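Local coordinates for poly-beta-1,6-N-acetyl-D-glucosamine N-deacetylase (PDB 4U10), which probably removes N-acetyl groups from poly-beta-1,6-N-acetyl-D-glucosamine through its metal-binding polysaccharide deacetylase domain, at residues 35-40 with 257-262; 78-83 with 131-136; 150-155 with 161-166; 190-195 with 201-206. All coordinates share one frame; numbering follows the deposited sequence.

Interaction 1: residues 35-40 with 257-262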
# COMPACT_ATOMS: atom_id res chain seq x y z
N ILE A 35 -8.09 -15.77 4.48
CA ILE A 35 -9.31 -16.14 5.34
C ILE A 35 -8.89 -16.61 6.70
O ILE A 35 -9.53 -16.29 7.74
CB ILE A 35 -10.19 -17.15 4.58
CG1 ILE A 35 -10.86 -16.42 3.41
CG2 ILE A 35 -11.23 -17.86 5.48
CD1 ILE A 35 -11.52 -17.29 2.33
N SER A 36 -7.74 -17.31 6.75
CA SER A 36 -7.25 -17.85 7.99
C SER A 36 -6.80 -16.75 8.91
O SER A 36 -7.02 -16.79 10.16
CB SER A 36 -6.15 -18.92 7.77
OG SER A 36 -4.88 -18.36 7.65
N HIS A 37 -6.14 -15.75 8.33
CA HIS A 37 -5.79 -14.59 9.07
C HIS A 37 -7.07 -13.85 9.56
O HIS A 37 -7.12 -13.43 10.68
CB HIS A 37 -4.94 -13.64 8.23
CG HIS A 37 -3.60 -14.16 7.89
ND1 HIS A 37 -2.78 -13.54 6.99
CD2 HIS A 37 -2.95 -15.27 8.29
CE1 HIS A 37 -1.65 -14.21 6.88
NE2 HIS A 37 -1.72 -15.27 7.65
N PHE A 38 -8.04 -13.67 8.68
CA PHE A 38 -9.30 -12.92 8.99
C PHE A 38 -10.08 -13.58 10.08
O PHE A 38 -10.63 -12.92 10.96
CB PHE A 38 -10.19 -12.82 7.75
CG PHE A 38 -9.75 -11.77 6.78
CD1 PHE A 38 -8.49 -11.18 6.89
CD2 PHE A 38 -10.55 -11.44 5.72
CE1 PHE A 38 -8.08 -10.21 5.96
CE2 PHE A 38 -10.14 -10.49 4.81
CZ PHE A 38 -8.91 -9.86 4.94
N ASN A 39 -10.12 -14.91 10.01
CA ASN A 39 -10.63 -15.73 11.13
C ASN A 39 -9.83 -15.68 12.43
O ASN A 39 -10.42 -15.64 13.49
CB ASN A 39 -10.70 -17.18 10.69
CG ASN A 39 -11.80 -17.42 9.72
OD1 ASN A 39 -12.75 -16.63 9.64
ND2 ASN A 39 -11.70 -18.51 8.96
N TRP A 40 -8.51 -15.74 12.35
CA TRP A 40 -7.68 -15.74 13.51
C TRP A 40 -7.78 -14.40 14.22
O TRP A 40 -7.80 -14.37 15.47
CB TRP A 40 -6.23 -16.00 13.14
CG TRP A 40 -5.40 -16.09 14.33
CD1 TRP A 40 -5.14 -17.22 15.05
CD2 TRP A 40 -4.76 -15.00 15.03
NE1 TRP A 40 -4.35 -16.91 16.12
CE2 TRP A 40 -4.11 -15.56 16.14
CE3 TRP A 40 -4.67 -13.62 14.81
CZ2 TRP A 40 -3.37 -14.78 17.06
CZ3 TRP A 40 -3.93 -12.84 15.71
CH2 TRP A 40 -3.29 -13.43 16.82
N SER A 257 1.38 -17.63 14.73
CA SER A 257 2.31 -17.22 15.80
C SER A 257 3.04 -15.93 15.38
O SER A 257 3.26 -15.01 16.21
CB SER A 257 3.29 -18.32 16.11
OG SER A 257 4.08 -18.58 14.99
N THR A 258 3.39 -15.85 14.10
CA THR A 258 3.95 -14.63 13.50
C THR A 258 3.01 -13.42 13.73
O THR A 258 3.42 -12.38 14.24
CB THR A 258 4.17 -14.81 11.98
OG1 THR A 258 4.67 -16.12 11.70
CG2 THR A 258 5.14 -13.80 11.44
N ILE A 259 1.74 -13.57 13.37
CA ILE A 259 0.79 -12.46 13.50
C ILE A 259 0.61 -12.10 14.96
O ILE A 259 0.56 -10.93 15.31
CB ILE A 259 -0.57 -12.77 12.84
CG1 ILE A 259 -0.41 -12.77 11.32
CG2 ILE A 259 -1.65 -11.74 13.20
CD1 ILE A 259 -1.62 -13.28 10.58
N LYS A 260 0.51 -13.11 15.81
CA LYS A 260 0.34 -12.90 17.24
C LYS A 260 1.51 -12.17 17.85
O LYS A 260 1.33 -11.21 18.60
CB LYS A 260 0.16 -14.23 17.97
CG LYS A 260 0.14 -14.08 19.48
CD LYS A 260 -0.21 -15.39 20.18
CE LYS A 260 -0.59 -15.14 21.64
NZ LYS A 260 -0.57 -16.42 22.40
N ASN A 261 2.72 -12.62 17.56
CA ASN A 261 3.89 -11.96 18.14
C ASN A 261 4.00 -10.52 17.71
O ASN A 261 4.30 -9.62 18.51
CB ASN A 261 5.14 -12.75 17.80
CG ASN A 261 5.13 -14.11 18.48
OD1 ASN A 261 4.38 -14.31 19.45
ND2 ASN A 261 5.89 -15.06 17.94
N PHE A 262 3.68 -10.27 16.46
CA PHE A 262 3.66 -8.89 15.99
C PHE A 262 2.63 -8.05 16.72
O PHE A 262 2.92 -6.99 17.23
CB PHE A 262 3.33 -8.87 14.50
CG PHE A 262 3.40 -7.52 13.91
CD1 PHE A 262 4.61 -7.02 13.44
CD2 PHE A 262 2.27 -6.73 13.85
CE1 PHE A 262 4.66 -5.77 12.87
CE2 PHE A 262 2.31 -5.48 13.27
CZ PHE A 262 3.51 -4.99 12.78

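Interaction 2: residues 78-83 with 131-136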
# COMPACT_ATOMS: atom_id res chain seq x y z
N ALA A 78 -5.54 -6.47 -9.89
CA ALA A 78 -6.92 -6.81 -10.14
C ALA A 78 -7.48 -7.77 -9.06
O ALA A 78 -8.67 -7.76 -8.75
CB ALA A 78 -7.10 -7.38 -11.56
N THR A 79 -6.63 -8.52 -8.41
CA THR A 79 -7.06 -9.39 -7.31
C THR A 79 -7.71 -8.67 -6.16
O THR A 79 -8.44 -9.29 -5.42
CB THR A 79 -5.92 -10.25 -6.74
OG1 THR A 79 -4.81 -9.43 -6.28
CG2 THR A 79 -5.51 -11.28 -7.81
N MSE A 80 -7.38 -7.40 -5.97
CA MSE A 80 -8.07 -6.55 -4.99
C MSE A 80 -9.55 -6.59 -5.21
O MSE A 80 -10.36 -6.78 -4.29
CB MSE A 80 -7.50 -5.13 -4.95
CG MSE A 80 -8.23 -4.27 -3.91
SE MSE A 80 -7.65 -4.78 -2.12
CE MSE A 80 -9.23 -4.09 -1.18
N TYR A 81 -9.95 -6.38 -6.45
CA TYR A 81 -11.37 -6.39 -6.73
C TYR A 81 -11.96 -7.78 -6.85
O TYR A 81 -13.10 -7.99 -6.42
CB TYR A 81 -11.63 -5.64 -8.02
CG TYR A 81 -13.09 -5.47 -8.41
CD1 TYR A 81 -13.86 -4.45 -7.86
CD2 TYR A 81 -13.66 -6.26 -9.39
CE1 TYR A 81 -15.19 -4.28 -8.24
CE2 TYR A 81 -14.99 -6.08 -9.77
CZ TYR A 81 -15.74 -5.10 -9.19
OH TYR A 81 -17.05 -4.89 -9.59
N ASN A 82 -11.21 -8.70 -7.49
CA ASN A 82 -11.71 -10.03 -7.85
C ASN A 82 -11.68 -11.10 -6.76
O ASN A 82 -12.43 -12.07 -6.84
CB ASN A 82 -10.92 -10.64 -9.03
CG ASN A 82 -11.09 -9.85 -10.30
OD1 ASN A 82 -12.14 -9.22 -10.51
ND2 ASN A 82 -10.04 -9.80 -11.12
N VAL A 83 -10.78 -10.97 -5.79
CA VAL A 83 -10.55 -12.00 -4.83
C VAL A 83 -10.72 -11.39 -3.45
O VAL A 83 -11.54 -11.86 -2.69
CB VAL A 83 -9.14 -12.60 -4.96
CG1 VAL A 83 -8.84 -13.58 -3.82
CG2 VAL A 83 -8.97 -13.27 -6.33
N ARG A 131 -13.71 3.02 -7.58
CA ARG A 131 -14.92 3.77 -7.14
C ARG A 131 -15.95 2.90 -6.41
O ARG A 131 -16.43 3.28 -5.36
CB ARG A 131 -15.59 4.52 -8.31
CG ARG A 131 -15.01 5.91 -8.57
CD ARG A 131 -15.86 6.64 -9.63
NE ARG A 131 -15.77 5.95 -10.92
CZ ARG A 131 -14.80 6.15 -11.79
NH1 ARG A 131 -13.83 7.04 -11.51
NH2 ARG A 131 -14.76 5.46 -12.94
N GLU A 132 -16.28 1.73 -6.95
CA GLU A 132 -17.21 0.81 -6.30
C GLU A 132 -16.73 0.40 -4.89
O GLU A 132 -17.50 0.39 -3.91
CB GLU A 132 -17.44 -0.42 -7.18
CG GLU A 132 -18.50 -1.36 -6.65
CD GLU A 132 -18.58 -2.68 -7.41
OE1 GLU A 132 -18.28 -2.74 -8.63
OE2 GLU A 132 -18.98 -3.70 -6.79
N MSE A 133 -15.46 0.07 -4.78
CA MSE A 133 -14.87 -0.34 -3.50
C MSE A 133 -14.89 0.76 -2.51
O MSE A 133 -15.17 0.53 -1.36
CB MSE A 133 -13.40 -0.84 -3.66
CG MSE A 133 -13.47 -2.23 -4.26
SE MSE A 133 -11.78 -3.17 -4.49
CE MSE A 133 -10.92 -2.00 -5.79
N GLU A 134 -14.56 1.97 -2.92
CA GLU A 134 -14.55 3.15 -2.00
C GLU A 134 -15.96 3.51 -1.55
O GLU A 134 -16.18 3.80 -0.39
CB GLU A 134 -13.85 4.34 -2.67
CG GLU A 134 -13.57 5.50 -1.72
CD GLU A 134 -14.81 6.37 -1.44
OE1 GLU A 134 -15.73 6.47 -2.31
OE2 GLU A 134 -14.86 6.92 -0.32
N GLN A 135 -16.93 3.42 -2.48
CA GLN A 135 -18.32 3.75 -2.21
C GLN A 135 -18.93 2.78 -1.20
O GLN A 135 -19.80 3.18 -0.44
CB GLN A 135 -19.14 3.70 -3.52
CG GLN A 135 -18.80 4.87 -4.45
CD GLN A 135 -19.21 4.64 -5.91
OE1 GLN A 135 -19.99 3.78 -6.19
NE2 GLN A 135 -18.69 5.44 -6.82
N SER A 136 -18.43 1.53 -1.15
CA SER A 136 -18.91 0.55 -0.15
C SER A 136 -18.66 1.06 1.24
O SER A 136 -19.20 0.55 2.23
CB SER A 136 -18.14 -0.74 -0.34
OG SER A 136 -16.89 -0.68 0.34

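Interaction 3: residues 150-155 with 161-166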
# COMPACT_ATOMS: atom_id res chain seq x y z
N HIS A 150 9.36 1.72 -9.06
CA HIS A 150 10.39 1.10 -9.95
C HIS A 150 11.74 1.51 -9.42
O HIS A 150 11.81 2.35 -8.49
CB HIS A 150 10.23 1.51 -11.42
CG HIS A 150 10.37 2.99 -11.66
ND1 HIS A 150 11.58 3.63 -11.79
CD2 HIS A 150 9.44 3.97 -11.74
CE1 HIS A 150 11.40 4.92 -11.99
NE2 HIS A 150 10.10 5.15 -11.99
N GLY A 151 12.81 0.92 -9.94
CA GLY A 151 14.16 1.38 -9.70
C GLY A 151 14.66 2.50 -10.58
O GLY A 151 14.14 2.76 -11.67
N VAL A 152 15.68 3.19 -10.08
CA VAL A 152 16.53 4.06 -10.89
C VAL A 152 17.98 3.61 -10.75
O VAL A 152 18.42 3.07 -9.70
CB VAL A 152 16.46 5.50 -10.41
CG1 VAL A 152 15.05 6.05 -10.58
CG2 VAL A 152 16.93 5.60 -8.97
N ARG A 153 18.77 3.85 -11.79
CA ARG A 153 20.21 3.62 -11.66
C ARG A 153 20.73 4.58 -10.61
O ARG A 153 20.48 5.78 -10.65
CB ARG A 153 20.86 3.83 -13.01
CG ARG A 153 22.30 3.35 -13.07
CD ARG A 153 22.85 3.51 -14.47
NE ARG A 153 24.31 3.63 -14.49
CZ ARG A 153 24.99 4.18 -15.50
NH1 ARG A 153 24.37 4.66 -16.58
NH2 ARG A 153 26.32 4.25 -15.45
N ALA A 154 21.41 4.05 -9.61
CA ALA A 154 21.81 4.88 -8.46
C ALA A 154 23.34 5.18 -8.39
O ALA A 154 23.81 5.85 -7.45
CB ALA A 154 21.40 4.16 -7.20
N ASN A 155 24.10 4.59 -9.32
CA ASN A 155 25.52 4.85 -9.43
C ASN A 155 26.15 4.55 -10.82
O ASN A 155 25.50 3.98 -11.71
CB ASN A 155 26.29 4.24 -8.24
CG ASN A 155 26.55 2.75 -8.36
OD1 ASN A 155 26.66 2.18 -9.45
ND2 ASN A 155 26.74 2.10 -7.21
N LEU A 161 18.37 1.24 -7.27
CA LEU A 161 17.70 1.43 -5.96
C LEU A 161 16.27 1.96 -6.20
O LEU A 161 16.03 2.56 -7.23
CB LEU A 161 18.45 2.45 -5.11
CG LEU A 161 19.88 2.09 -4.73
CD1 LEU A 161 20.51 3.20 -3.90
CD2 LEU A 161 19.82 0.75 -4.00
N PRO A 162 15.31 1.74 -5.26
CA PRO A 162 13.95 2.26 -5.43
C PRO A 162 13.99 3.72 -5.68
O PRO A 162 14.62 4.43 -4.95
CB PRO A 162 13.27 1.96 -4.06
CG PRO A 162 13.97 0.80 -3.52
CD PRO A 162 15.38 0.81 -4.11
N ALA A 163 13.31 4.16 -6.72
CA ALA A 163 13.30 5.52 -7.16
C ALA A 163 12.97 6.56 -6.09
O ALA A 163 13.42 7.69 -6.17
CB ALA A 163 12.32 5.68 -8.36
N VAL A 164 12.14 6.21 -5.11
CA VAL A 164 11.77 7.12 -4.07
C VAL A 164 12.99 7.54 -3.23
O VAL A 164 13.05 8.68 -2.80
CB VAL A 164 10.67 6.51 -3.16
CG1 VAL A 164 10.47 7.31 -1.88
CG2 VAL A 164 9.35 6.49 -3.88
N VAL A 165 13.96 6.64 -3.05
CA VAL A 165 14.94 6.83 -1.98
C VAL A 165 16.36 7.09 -2.44
O VAL A 165 17.26 7.12 -1.58
CB VAL A 165 14.97 5.67 -0.95
CG1 VAL A 165 13.64 5.59 -0.22
CG2 VAL A 165 15.34 4.33 -1.57
N ALA A 166 16.56 7.32 -3.75
CA ALA A 166 17.91 7.47 -4.33
C ALA A 166 17.91 8.52 -5.43
O ALA A 166 17.11 8.39 -6.34
CB ALA A 166 18.34 6.13 -4.93

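Interaction 4: residues 190-195 with 201-206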
# COMPACT_ATOMS: atom_id res chain seq x y z
N ARG A 190 1.11 14.59 -8.64
CA ARG A 190 0.29 13.98 -9.70
C ARG A 190 -0.54 12.78 -9.23
O ARG A 190 -1.63 12.55 -9.71
CB ARG A 190 1.16 13.48 -10.87
CG ARG A 190 1.91 14.56 -11.65
CD ARG A 190 2.91 13.86 -12.59
NE ARG A 190 3.97 14.78 -12.89
CZ ARG A 190 5.27 14.51 -13.01
NH1 ARG A 190 5.75 13.28 -12.88
NH2 ARG A 190 6.11 15.55 -13.28
N SER A 191 0.02 11.95 -8.36
CA SER A 191 -0.70 10.85 -7.78
C SER A 191 -1.95 11.30 -7.00
O SER A 191 -3.05 10.73 -7.17
CB SER A 191 0.22 9.97 -6.94
OG SER A 191 -0.44 8.91 -6.28
N SER A 192 -1.77 12.26 -6.12
CA SER A 192 -2.90 12.87 -5.38
C SER A 192 -3.99 13.35 -6.35
O SER A 192 -5.15 13.08 -6.15
CB SER A 192 -2.39 14.09 -4.62
OG SER A 192 -3.43 14.64 -3.83
N LYS A 193 -3.62 14.11 -7.37
CA LYS A 193 -4.61 14.60 -8.35
C LYS A 193 -5.22 13.47 -9.16
O LYS A 193 -6.41 13.48 -9.36
CB LYS A 193 -4.04 15.61 -9.32
CG LYS A 193 -3.47 16.88 -8.68
CD LYS A 193 -2.38 17.48 -9.61
CE LYS A 193 -1.79 18.81 -9.18
NZ LYS A 193 -2.69 19.62 -8.32
N SER A 194 -4.40 12.54 -9.64
CA SER A 194 -4.94 11.33 -10.35
C SER A 194 -5.99 10.54 -9.56
O SER A 194 -7.02 10.17 -10.10
CB SER A 194 -3.78 10.40 -10.71
OG SER A 194 -4.16 9.14 -11.19
N ILE A 195 -5.72 10.26 -8.29
CA ILE A 195 -6.69 9.62 -7.44
C ILE A 195 -7.91 10.53 -7.16
O ILE A 195 -9.07 10.07 -7.22
CB ILE A 195 -6.03 9.18 -6.09
CG1 ILE A 195 -5.06 8.00 -6.33
CG2 ILE A 195 -7.08 8.80 -5.05
CD1 ILE A 195 -4.04 7.85 -5.16
N LYS A 201 -11.91 12.06 -3.27
CA LYS A 201 -11.20 12.24 -2.00
C LYS A 201 -9.68 12.26 -2.34
O LYS A 201 -9.21 11.32 -2.99
CB LYS A 201 -11.43 11.03 -1.08
CG LYS A 201 -12.62 11.12 -0.15
CD LYS A 201 -13.81 10.38 -0.69
CE LYS A 201 -14.73 9.94 0.44
NZ LYS A 201 -15.93 9.31 -0.16
N LYS A 202 -8.96 13.32 -1.98
CA LYS A 202 -7.47 13.31 -2.05
C LYS A 202 -6.97 12.22 -1.13
O LYS A 202 -7.44 12.11 0.01
CB LYS A 202 -6.84 14.61 -1.51
CG LYS A 202 -6.80 15.80 -2.43
CD LYS A 202 -6.25 17.01 -1.64
CE LYS A 202 -5.54 18.00 -2.55
NZ LYS A 202 -4.43 17.37 -3.34
N PRO A 203 -6.01 11.40 -1.60
CA PRO A 203 -5.52 10.47 -0.62
C PRO A 203 -4.88 11.16 0.59
O PRO A 203 -4.24 12.20 0.45
CB PRO A 203 -4.41 9.69 -1.41
CG PRO A 203 -3.96 10.67 -2.47
CD PRO A 203 -5.20 11.43 -2.82
N ARG A 204 -4.93 10.52 1.75
CA ARG A 204 -4.32 11.09 2.94
C ARG A 204 -3.33 10.14 3.60
O ARG A 204 -2.89 10.33 4.75
CB ARG A 204 -5.42 11.51 3.92
CG ARG A 204 -6.44 10.46 4.15
CD ARG A 204 -7.61 10.95 5.04
NE ARG A 204 -8.53 9.82 5.21
CZ ARG A 204 -9.67 9.85 5.87
NH1 ARG A 204 -10.07 10.99 6.42
NH2 ARG A 204 -10.39 8.73 5.97
N ILE A 205 -2.90 9.15 2.84
CA ILE A 205 -1.86 8.24 3.25
C ILE A 205 -0.96 8.06 2.04
O ILE A 205 -1.43 7.88 0.95
CB ILE A 205 -2.44 6.85 3.63
CG1 ILE A 205 -3.46 6.91 4.77
CG2 ILE A 205 -1.39 5.80 3.98
CD1 ILE A 205 -4.36 5.67 4.79
N MSE A 206 0.33 8.06 2.29
CA MSE A 206 1.33 7.54 1.32
C MSE A 206 1.79 6.21 1.78
O MSE A 206 2.30 6.05 2.92
CB MSE A 206 2.43 8.56 1.09
CG MSE A 206 3.71 7.99 0.44
SE MSE A 206 3.22 7.47 -1.40
CE MSE A 206 3.28 9.20 -2.19
O HOH W 1 -3.28 13.83 -1.29

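Interaction 1: residues 35-40 with 257-262
Ile259 sits against His37 and Trp40 where two helices of the NodB-type polysaccharide deacetylase fold, built of beta strands and helices, pack together. One is helix 31-42, early in the chain. The other is helix 256-263, the last helix of the modelled chain. The segment axes approach to 11.3 Å at an angle of 45°, and side chains bridge the gap.

The first kind of contact is CH-pi. The methyl CD1 of Ile259 lies over one face of the His37 imidazole, 3.4 Å from the ring centroid and 15° off the ring normal. The ring is also held by its nitrogens. ND1 of His37 bonds to the hydroxyl of Tyr9, and NE2 of His37 bonds to the backbone O of Thr254, just before the last helix. These two bonds fix the turn of the ring and satisfy both nitrogens of a buried residue.

The remaining contacts are apolar. The indole of Trp40 swings away from its own backbone N (chi1 -177°), which points it at the other helix. Its six-membered ring meets both Ile259 and Lys260 obliquely. Beyond the pair, Phe256 stacks on the indole. The aliphatic root of Lys260 touches Trp40, and the extended chain then leads its ammonium away. CB of Lys260 is 3.7 Å from CZ2 of Trp40. The other branch of Ile259, CG2, lies 3.6 Å from CZ3 of Trp40.

Interaction 2: residues 78-83 with 131-136
The hydroxyl OH of Tyr81 donates a hydrogen bond to OE1 of Glu132, at 2.7 Å. The carboxylate is met on its syn side, with the donor 32° out of the carboxylate plane. Ring and carboxylate planes stand nearly perpendicular, 88° apart. The extended chain of Glu132 carries the carboxylate to the Tyr81 hydroxyl, and the two side chains meet at about a right angle.

Deeper in the contact, selenomethionine Met133 is the main apolar group. Its selenium lies at the edge of the Tyr81 ring, 5.5 Å from the centroid, in a Met-aromatic contact. The nearest ring atom is CD1 of Tyr81, 4.2 Å from SE of Met133. The same selenium packs on the side chain of Met80, also a selenomethionine, with CG of Met80 3.8 Å from SE of Met133. Phe97 of strand 95-99 touches both selenomethionines. Tyr85, further along helix 79-91, lies against Glu132 and Met133.

The contact joins helix 79-91 to helix 127-135 within the polysaccharide deacetylase domain. The segment axes cross at 65° and come within 11.3 Å. Helix 79-91 follows the strand that ends in the zinc ligands Asp74 and Asp75. The polar bond lies among partly exposed residues and the selenium contacts among buried ones, so the junction combines a directional hydrogen bond with less directional apolar packing.

Interaction 3: residues 150-155 with 161-166
Gly151, Val152 and Leu161 bring the two backbones together, and three hydrogen bonds cross between the segments. Val152 and Leu161 form a hydrogen-bonded antiparallel pair. N of Val152 donates to O of Leu161 at 2.9 Å. N of Leu161 returns a bond to O of Val152 at 3.0 Å. The third bond runs from N of Ala163 to O of His150, also 2.9 Å. Between these bonds, Gly151 and Pro162 make the non-hydrogen-bonded pair. CA of Gly151 adds a CA-H...O contact to O of Leu161 at 3.3 Å.

These bonds define a small beta hairpin, strand 151-153 with strand 160-162. It begins two residues after His149, which binds zinc together with Asp75 and His144. A type I turn from Pro162 to Val165 then leads the chain out of the second strand.

The His150 ring makes a CH-pi contact, with CB of Ala163 over one face. Its CG lies between the backbone N and the carbonyl carbon (chi1 61°). This turns the ring toward the next residue, and ND1 of His150 donates to O of Gly151 at 2.7 Å. That oxygen lies in the ring plane, while ND1 stands above the plane of the carbonyl.

The apolar contacts are made by Val152, Ala154, Leu161, Ala163 and Ala166. CG1 of Val152 touches CB of Ala163 at 3.5 Å, and its CG2 branch faces Ala166. CB of Ala154 rests on CD1 of Leu161 at 3.6 Å. Arg183 bonds to the backbone O atoms of Ala163 and Ala166, tying the turn and the residue after it to helix 177-199.

Interaction 4: residues 190-195 with 201-206
Helix segment 190-195 runs beside the loop that leads into strand 205-207, with the CA atoms of Ser192 and Lys202 5.7 Å apart. OG of Ser192 is the polar centre. It accepts a hydrogen bond from NZ of Lys202 at 2.9 Å. OG of Ser192 also donates to a water 2.7 Å away, and that water donates in turn to O of Pro203. The hydroxyl is therefore used both as acceptor and as donor, and a loop carbonyl is satisfied through the water. The long Lys202 chain bends at its last torsion (chi4 -56°), which brings the ammonium back to the helix. NZ of Lys193 lies 5.7 Å from NZ of Lys202, near enough that the like charges may repel weakly.

The apolar part is carried by Pro203. Its ring packs across the helix between Ser192 and Ile195. CD of Pro203 is 3.7 Å from O of Ser192, and CG of Pro203 is 3.9 Å from CD1 of Ile195. The other branch of Ile195, CG2, reaches the backbone O of Lys201 at 3.9 Å. Trp127 of helix 127-135 also touches Ile195.

Nearby, Ser191 bonds to Ser143, and His144, the next residue, is a zinc ligand. The contact is a helix-to-strand connection of the polysaccharide deacetylase domain: helix 177-199 turns back through this loop into strand 205-207 of the three-stranded parallel sheet.

In the fold
From the N terminus, helix 31-42 comes first, and its partner is the last helix of the modelled chain. Interaction 1 therefore closes the longest loop, and the other three are nested inside it. They follow one another in series without crossing. Interaction 2 links helices 79-91 and 127-135, with Phe97 of the intervening strand 95-99 touching both sides. Interaction 3 closes a short hairpin just after the zinc ligand His149. Interaction 4 closes another short loop, from helix 177-199 to strand 205-207. Interactions 2 and 4 touch through a salt bridge, with OE2 of Glu134 2.6 Å from NZ of Lys201. Interactions 2 and 3 lie on opposite sides of the chain's centre, their centres about 30 Å apart.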